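Local atomic coordinates of YARHG domain-containing protein (Legionella pneumophila subsp. pneumophila, PDB entry 4G2A), a protein that is of unknown function but may bind a nutrient, joining a DUF4424 region to a C-terminal YARHG domain. Residues A81-N86 / L91-L96; C188-Q193 / A212-I217. All blocks are in the same frame, centred on the assembly; numbering follows the deposited sequence. Where two conformers were deposited one is given.

In the fold
Running from the N terminus, the chain leaves strand 76-77 and enters a loop; interaction 1 closes the short connection 87-90, where 81-86 lies against 91-96 just as the chain passes into strand 95-99. Interaction 2 comes later and in series, neither enclosing nor crossing the first: the turn 188-193 after strand 185-187 meets 212-217 at the start of strand 215-220, closing a loop that contains strand 206-208. Their centres are 27 Å apart, on opposite sides of the chain's centre, yet both border the beta-rich body. Interaction 1 fastens a surface loop to it, whereas interaction 2 joins it to a turn whose Ile191 touches Trp294 of the YARHG region.

Interaction 1 (A81-N86 / L91-L96); sequences AGQQTN and LVYDFL. With SO4 (sulfate ion), chain L.
Gln83 lays the aliphatic part of its side chain over one face of the Tyr93 ring. Its CG stands 4.1 Å from the ring centroid and 19° off the normal, a CH-pi contact displaced toward the rim. Bending at chi2 (-64°) then brings the amide back across the ring, where Gln83 NE2 comes to 3.4 Å from Tyr93 CD1. The amide is tilted by 40° to the ring, so the two groups do not stack flat. The same Gln83 NE2 donates to a water 2.7 Å away, and this water in turn donates to Asp94 OD1.

A second water serves the other end of the tyrosine. It donates to Tyr93 OH at 2.7 Å and lies equally far from Thr85 OG1, thus spanning the two hydroxyls. Thr85 OG1 is also hydrogen-bonded to Asn71, and the Leu91 CD2 methyl lies a loose 4.3 Å from Thr85 OG1. Behind this first shell, Leu79 and Pro80 pack on the tyrosine, and a backbone bond to Ser144 ties Tyr93 to strand 136-150. Farther out on the loop, Gly82 N donates to a sulfate oxygen, O3, at 2.7 Å; the ion probably came from the crystallisation liquor.

The loop is therefore held to the chain leading into strand 95-99 by an aliphatic-aromatic overlay with a water bridge at each end. Polar groups of the two segments are linked through solvent, which is consistent with a partly exposed loop laid over a buried tyrosine at the border of the beta body.

Interaction 2 (C188-Q193 / A212-I217); sequences CSEIDQ and ADRKYI
Glu190 OE1 is gripped by two donors, the guanidinium of Arg214 and the backbone N of Leu187. Arg214 NH1 reaches Glu190 OE1 at 3.2 Å with an N-H...O angle of 156°, arriving on the syn lone pair. The second arm of this salt bridge is weak: Arg214 NH2 lies 3.4 Å from Glu190 OE2, although its bond is nearly straight at 172°. Carboxylate and guanidinium are nearly coplanar, their planes 24° apart, and meet edge to edge in a two-pronged pairing. The side chains come from opposite directions, Arg214 extended from CG to NE, which carries its head out to the carboxylate.

Arg214 NH1 has a further acceptor, Tyr216 OH at 3.0 Å, also close to the guanidinium plane. That hydroxyl is hydrogen-bonded in turn to Thr185, so a buried tyrosine helps to fix the rotation of the arginine head. The carboxylate would be expected to balance the positive charge, with the tyrosine hydroxyl as a neutral second acceptor, while a sulfate near Arg214 NE adds a long, weak ion pair. On the glutamate side, the turn is tightened by Cys188 O, which accepts from Ile191 N at 3.3 Å and from Asp192 N at 2.6 Å.

This surface contact spans Ile207 of strand 206-208, on which both Glu190 and Arg214 rest. Tyr216 packs against Leu231 and Leu233 of strand 229-235. The Cys188-Cys232 disulfide pins the turn to that same strand, and Asp192 forms a salt bridge with Lys243 of helix 236-250, the first helix after the beta-rich body.

Interaction 1 (A81-N86 / L91-L96)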
# COMPACT_ATOMS: atom_id res chain seq x y z
N ALA A 81 7.34 11.77 1.06
CA ALA A 81 8.35 12.82 0.92
C ALA A 81 7.66 14.19 0.72
O ALA A 81 6.67 14.30 -0.02
CB ALA A 81 9.31 12.51 -0.23
N GLY A 82 8.14 15.19 1.45
CA GLY A 82 7.61 16.55 1.43
C GLY A 82 6.47 16.81 2.38
O GLY A 82 5.91 17.90 2.36
N GLN A 83 6.10 15.83 3.23
CA GLN A 83 5.00 16.00 4.19
C GLN A 83 5.50 15.94 5.62
O GLN A 83 6.47 15.24 5.92
CB GLN A 83 3.88 14.95 4.01
CG GLN A 83 3.28 14.88 2.60
CD GLN A 83 2.53 16.11 2.10
OE1 GLN A 83 2.53 16.40 0.90
NE2 GLN A 83 1.83 16.82 2.98
N GLN A 84 4.82 16.65 6.50
CA GLN A 84 5.07 16.69 7.93
C GLN A 84 3.84 16.17 8.62
O GLN A 84 2.74 16.22 8.05
CB GLN A 84 5.42 18.12 8.39
CG GLN A 84 6.76 18.60 7.82
CD GLN A 84 7.13 20.03 8.15
OE1 GLN A 84 6.31 20.97 8.05
NE2 GLN A 84 8.40 20.24 8.46
N THR A 85 4.01 15.62 9.82
CA THR A 85 2.94 15.04 10.64
C THR A 85 3.13 15.45 12.08
O THR A 85 4.19 15.96 12.44
CB THR A 85 2.89 13.48 10.49
OG1 THR A 85 1.66 12.98 11.02
CG2 THR A 85 4.07 12.77 11.18
N ASN A 86 2.10 15.22 12.89
CA ASN A 86 2.03 15.40 14.34
C ASN A 86 0.71 14.84 14.85
O ASN A 86 -0.17 14.53 14.05
CB ASN A 86 2.24 16.84 14.77
CG ASN A 86 3.66 17.18 15.13
OD1 ASN A 86 4.22 18.16 14.63
ND2 ASN A 86 4.28 16.40 16.00
N LEU A 91 -3.81 11.04 8.26
CA LEU A 91 -2.75 10.31 7.57
C LEU A 91 -3.12 10.24 6.07
O LEU A 91 -2.79 9.29 5.36
CB LEU A 91 -2.51 8.93 8.22
CG LEU A 91 -2.01 8.93 9.70
CD1 LEU A 91 -1.83 7.52 10.20
CD2 LEU A 91 -0.71 9.65 9.85
N VAL A 92 -3.78 11.32 5.61
CA VAL A 92 -4.28 11.63 4.27
C VAL A 92 -3.78 13.04 3.97
O VAL A 92 -3.81 13.91 4.83
CB VAL A 92 -5.85 11.48 4.21
CG1 VAL A 92 -6.45 12.20 3.00
CG2 VAL A 92 -6.25 10.02 4.20
N TYR A 93 -3.26 13.25 2.75
CA TYR A 93 -2.67 14.52 2.39
C TYR A 93 -3.31 15.08 1.16
O TYR A 93 -3.50 14.35 0.18
CB TYR A 93 -1.14 14.33 2.16
CG TYR A 93 -0.47 13.72 3.35
CD1 TYR A 93 -0.16 14.49 4.47
CD2 TYR A 93 -0.23 12.35 3.42
CE1 TYR A 93 0.41 13.92 5.61
CE2 TYR A 93 0.30 11.76 4.56
CZ TYR A 93 0.64 12.56 5.65
OH TYR A 93 1.18 12.01 6.78
N ASP A 94 -3.60 16.38 1.20
CA ASP A 94 -4.13 17.19 0.09
C ASP A 94 -5.39 16.55 -0.49
O ASP A 94 -5.49 16.33 -1.70
CB ASP A 94 -3.05 17.43 -1.00
CG ASP A 94 -1.75 17.99 -0.45
OD1 ASP A 94 -1.78 19.08 0.17
OD2 ASP A 94 -0.70 17.32 -0.61
N PHE A 95 -6.31 16.21 0.39
CA PHE A 95 -7.60 15.65 0.03
C PHE A 95 -8.40 16.68 -0.74
O PHE A 95 -8.60 17.80 -0.26
CB PHE A 95 -8.37 15.21 1.27
CG PHE A 95 -9.73 14.63 0.95
CD1 PHE A 95 -9.86 13.31 0.54
CD2 PHE A 95 -10.88 15.41 1.07
CE1 PHE A 95 -11.12 12.78 0.23
CE2 PHE A 95 -12.14 14.88 0.78
CZ PHE A 95 -12.25 13.56 0.36
N LEU A 96 -8.81 16.30 -1.95
CA LEU A 96 -9.64 17.09 -2.83
C LEU A 96 -10.84 16.25 -3.26
O LEU A 96 -10.64 15.12 -3.72
CB LEU A 96 -8.86 17.56 -4.08
CG LEU A 96 -7.62 18.43 -3.88
CD1 LEU A 96 -6.90 18.59 -5.20
CD2 LEU A 96 -7.97 19.80 -3.27
S SO4 L . 11.58 15.15 1.66
O1 SO4 L . 12.44 16.22 2.15
O2 SO4 L . 12.35 13.92 1.45
O3 SO4 L . 10.53 14.89 2.66
O4 SO4 L . 11.00 15.56 0.39
O HOH W 1 -0.17 18.63 2.60
O HOH W 2 -0.02 13.18 8.95

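Interaction 2 (C188-Q193 / A212-I217)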
# COMPACT_ATOMS: atom_id res chain seq x y z
N CYS A 188 3.79 -10.74 -0.72
CA CYS A 188 4.43 -11.41 0.40
C CYS A 188 3.95 -12.86 0.49
O CYS A 188 4.67 -13.70 1.00
CB CYS A 188 4.19 -10.66 1.70
SG CYS A 188 4.65 -8.90 1.63
N SER A 189 2.76 -13.16 -0.07
CA SER A 189 2.20 -14.51 -0.18
C SER A 189 2.94 -15.34 -1.28
O SER A 189 2.77 -16.57 -1.33
CB SER A 189 0.69 -14.45 -0.46
OG SER A 189 0.35 -13.89 -1.72
N GLU A 190 3.74 -14.68 -2.15
CA GLU A 190 4.57 -15.34 -3.19
C GLU A 190 6.00 -15.67 -2.63
O GLU A 190 6.73 -16.45 -3.24
CB GLU A 190 4.68 -14.48 -4.46
CG GLU A 190 3.40 -14.34 -5.28
CD GLU A 190 3.52 -13.48 -6.52
OE1 GLU A 190 3.91 -12.30 -6.40
OE2 GLU A 190 3.18 -13.97 -7.62
N ILE A 191 6.37 -15.08 -1.47
CA ILE A 191 7.68 -15.26 -0.82
C ILE A 191 7.48 -15.97 0.54
O ILE A 191 8.12 -16.99 0.78
CB ILE A 191 8.44 -13.90 -0.74
CG1 ILE A 191 8.94 -13.53 -2.18
CG2 ILE A 191 9.60 -13.96 0.29
CD1 ILE A 191 9.48 -12.22 -2.40
N ASP A 192 6.61 -15.43 1.42
CA ASP A 192 6.21 -16.01 2.71
C ASP A 192 4.87 -16.72 2.46
O ASP A 192 3.80 -16.22 2.84
CB ASP A 192 6.13 -14.91 3.81
CG ASP A 192 7.44 -14.18 4.07
OD1 ASP A 192 8.48 -14.59 3.50
OD2 ASP A 192 7.43 -13.20 4.86
N GLN A 193 4.97 -17.88 1.78
CA GLN A 193 3.88 -18.75 1.32
C GLN A 193 3.10 -19.43 2.48
O GLN A 193 2.07 -20.08 2.23
CB GLN A 193 4.43 -19.83 0.36
CG GLN A 193 5.37 -20.88 0.99
CD GLN A 193 6.79 -20.41 1.12
OE1 GLN A 193 7.20 -19.85 2.15
NE2 GLN A 193 7.59 -20.64 0.09
N ALA A 212 9.12 -2.72 -13.07
CA ALA A 212 8.55 -1.53 -12.42
C ALA A 212 7.10 -1.27 -12.84
O ALA A 212 6.42 -0.48 -12.20
CB ALA A 212 9.41 -0.32 -12.76
N ASP A 213 6.62 -1.95 -13.89
CA ASP A 213 5.28 -1.79 -14.42
C ASP A 213 4.32 -2.91 -13.97
O ASP A 213 3.19 -2.95 -14.45
CB ASP A 213 5.36 -1.72 -15.96
CG ASP A 213 6.22 -0.58 -16.48
OD1 ASP A 213 6.03 0.57 -16.01
OD2 ASP A 213 7.08 -0.83 -17.36
N ARG A 214 4.74 -3.78 -13.03
CA ARG A 214 3.92 -4.87 -12.50
C ARG A 214 2.77 -4.28 -11.68
O ARG A 214 3.01 -3.57 -10.72
CB ARG A 214 4.76 -5.86 -11.69
CG ARG A 214 4.18 -7.26 -11.62
CD ARG A 214 4.74 -8.05 -10.45
NE ARG A 214 4.58 -9.50 -10.62
CZ ARG A 214 4.23 -10.34 -9.65
NH1 ARG A 214 3.99 -9.88 -8.43
NH2 ARG A 214 4.13 -11.63 -9.89
N LYS A 215 1.52 -4.46 -12.15
CA LYS A 215 0.27 -3.92 -11.60
C LYS A 215 -0.61 -5.02 -11.07
O LYS A 215 -0.56 -6.14 -11.58
CB LYS A 215 -0.51 -3.15 -12.68
CG LYS A 215 0.16 -1.89 -13.18
CD LYS A 215 -0.48 -1.38 -14.50
CE LYS A 215 0.18 -1.93 -15.74
NZ LYS A 215 1.54 -1.37 -15.95
N TYR A 216 -1.44 -4.70 -10.06
CA TYR A 216 -2.38 -5.61 -9.40
C TYR A 216 -3.78 -5.07 -9.65
O TYR A 216 -4.10 -3.96 -9.21
CB TYR A 216 -2.05 -5.73 -7.91
CG TYR A 216 -0.61 -6.14 -7.68
CD1 TYR A 216 -0.22 -7.47 -7.77
CD2 TYR A 216 0.38 -5.18 -7.47
CE1 TYR A 216 1.12 -7.85 -7.63
CE2 TYR A 216 1.73 -5.54 -7.34
CZ TYR A 216 2.09 -6.88 -7.40
OH TYR A 216 3.39 -7.25 -7.21
N ILE A 217 -4.58 -5.83 -10.43
CA ILE A 217 -5.91 -5.39 -10.88
C ILE A 217 -7.04 -6.31 -10.43
O ILE A 217 -6.94 -7.54 -10.50
CB ILE A 217 -5.89 -5.24 -12.44
CG1 ILE A 217 -4.90 -4.17 -12.89
CG2 ILE A 217 -7.26 -4.92 -13.04
CD1 ILE A 217 -3.81 -4.70 -13.68